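Local coordinates for protein fimbrial subunit type 1 (Actinomyces oris, PDB 3UXF) that builds the shaft of the type 1 fimbriae on the bacterial cell surface as their major structural subunit, at residues K231-E236 against A302-A307. Numbering follows the deposited sequence.
Sequences KRIKKE and AKFDAA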
# COMPACT_ATOMS: atom_id res chain seq x y z
N LYS A 231 10.44 -11.72 8.90
CA LYS A 231 11.78 -12.22 9.21
C LYS A 231 12.34 -13.26 8.26
O LYS A 231 13.56 -13.51 8.28
CB LYS A 231 11.81 -12.76 10.64
CG LYS A 231 11.63 -11.68 11.67
CD LYS A 231 12.34 -12.08 12.95
CE LYS A 231 12.37 -10.88 13.90
NZ LYS A 231 13.10 -11.17 15.16
N ARG A 232 11.53 -13.84 7.38
CA ARG A 232 12.06 -14.74 6.35
C ARG A 232 12.85 -14.04 5.22
O ARG A 232 13.56 -14.70 4.48
CB ARG A 232 10.95 -15.60 5.76
CG ARG A 232 10.35 -16.57 6.71
CD ARG A 232 9.05 -17.18 6.16
NE ARG A 232 7.96 -16.19 6.25
CZ ARG A 232 6.66 -16.48 6.07
NH1 ARG A 232 6.28 -17.72 5.78
NH2 ARG A 232 5.73 -15.50 6.16
N ILE A 233 12.74 -12.71 5.09
CA ILE A 233 13.46 -11.95 4.08
C ILE A 233 14.87 -11.64 4.59
O ILE A 233 15.05 -11.35 5.77
CB ILE A 233 12.69 -10.63 3.81
CG1 ILE A 233 11.37 -11.02 3.15
CG2 ILE A 233 13.51 -9.71 2.92
CD1 ILE A 233 10.32 -9.86 3.09
N LYS A 234 15.85 -11.70 3.69
CA LYS A 234 17.23 -11.35 4.03
C LYS A 234 17.34 -9.82 4.10
O LYS A 234 17.45 -9.14 3.09
CB LYS A 234 18.21 -11.92 3.01
CG LYS A 234 18.28 -13.43 2.99
CD LYS A 234 19.41 -13.87 2.06
CE LYS A 234 19.49 -15.39 1.96
NZ LYS A 234 19.86 -15.95 3.27
N LYS A 235 17.32 -9.27 5.31
CA LYS A 235 17.31 -7.81 5.39
C LYS A 235 18.61 -7.15 4.96
O LYS A 235 18.63 -5.97 4.61
CB LYS A 235 16.88 -7.36 6.78
CG LYS A 235 17.99 -7.48 7.82
CD LYS A 235 17.46 -7.02 9.15
CE LYS A 235 18.54 -6.53 10.11
NZ LYS A 235 19.31 -7.68 10.64
N GLU A 236 19.69 -7.93 4.92
CA GLU A 236 20.99 -7.44 4.49
C GLU A 236 21.17 -7.46 2.97
O GLU A 236 22.20 -7.09 2.46
CB GLU A 236 22.12 -8.26 5.16
CG GLU A 236 22.42 -9.65 4.53
CD GLU A 236 21.41 -10.73 4.85
OE1 GLU A 236 20.50 -10.49 5.67
OE2 GLU A 236 21.61 -11.85 4.33
N ALA A 302 13.47 -8.52 -2.37
CA ALA A 302 13.44 -9.44 -1.25
C ALA A 302 14.03 -10.78 -1.66
O ALA A 302 13.66 -11.35 -2.68
CB ALA A 302 12.02 -9.63 -0.77
N LYS A 303 14.96 -11.28 -0.85
CA LYS A 303 15.63 -12.53 -1.15
C LYS A 303 15.44 -13.47 0.02
O LYS A 303 15.27 -13.02 1.16
CB LYS A 303 17.12 -12.25 -1.26
CG LYS A 303 17.53 -11.28 -2.37
CD LYS A 303 17.44 -11.89 -3.72
CE LYS A 303 18.21 -11.05 -4.76
NZ LYS A 303 17.58 -9.74 -5.21
N PHE A 304 15.53 -14.77 -0.26
CA PHE A 304 15.26 -15.80 0.73
C PHE A 304 16.35 -16.88 0.68
O PHE A 304 16.97 -17.07 -0.35
CB PHE A 304 13.93 -16.50 0.42
CG PHE A 304 12.76 -15.53 0.31
CD1 PHE A 304 12.09 -15.12 1.43
CD2 PHE A 304 12.37 -15.08 -0.94
CE1 PHE A 304 11.02 -14.20 1.33
CE2 PHE A 304 11.30 -14.17 -1.06
CZ PHE A 304 10.64 -13.74 0.08
N ASP A 305 16.49 -17.62 1.76
CA ASP A 305 17.17 -18.91 1.61
C ASP A 305 16.26 -19.78 0.74
O ASP A 305 15.03 -19.74 0.90
CB ASP A 305 17.33 -19.58 2.97
CG ASP A 305 18.33 -18.86 3.85
OD1 ASP A 305 19.35 -18.36 3.30
OD2 ASP A 305 18.10 -18.80 5.07
N ALA A 306 16.86 -20.58 -0.12
CA ALA A 306 16.08 -21.43 -1.01
C ALA A 306 15.05 -22.26 -0.28
O ALA A 306 13.93 -22.38 -0.77
CB ALA A 306 16.99 -22.32 -1.86
N ALA A 307 15.39 -22.82 0.89
CA ALA A 307 14.44 -23.70 1.55
C ALA A 307 13.51 -23.01 2.52
O ALA A 307 12.92 -23.66 3.38
CB ALA A 307 15.19 -24.84 2.26
O HOH W 1 14.76 -17.06 4.09
O HOH W 2 16.26 -9.41 0.68
O HOH W 3 17.30 -16.05 5.60
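In the middle beta-sandwich domain the loop 231-236 meets the end of strand 295-302 and the loop that follows it, with Ile233 and Lys234 lying along Ala302 to Asp305. The backbone is joined directly once: Lys234 N donates to Lys303 O at 2.9 Å, nearly straight at 166°. The CA of Ile233 also approaches Lys303 O, as a CA-H...O contact. Two waters bridge the backbones, one from Arg232 O to Asp305 N, the other from Lys234 O to Lys303 N.

The loop 231-236 leads from strand 224-229 in one sheet to strand 241-245 in the other. Segment 302-307 runs toward strand 312-321. Both connections therefore cross between the sheets of the sandwich, and their apolar side chains sit at its end. Ile233 CG1 lies 3.7 Å from Phe304 CE1, and Arg232 O is 3.4 Å from Phe304 CD1; both approach the ring obliquely. The CG2 branch of Ile233, anti to the backbone N, reaches Ala302 CB at 4.0 Å. Tyr203 and Ile201 of strand 201-208 extend this buried patch.

Lys234 is extended as far as CE, then bends at the last torsion (chi4 -66°). This turn brings NZ to Asp305 OD1 in a salt bridge. The 2.5 Å between Lys234 NZ and Asp305 OD1 is unusually short, so its exact length is doubtful. Arg232 NE pairs with Asp230 OD1, while NH1 and NH2 donate to the carbonyls of Asn309 and Asp313, further along the chain from Ala307.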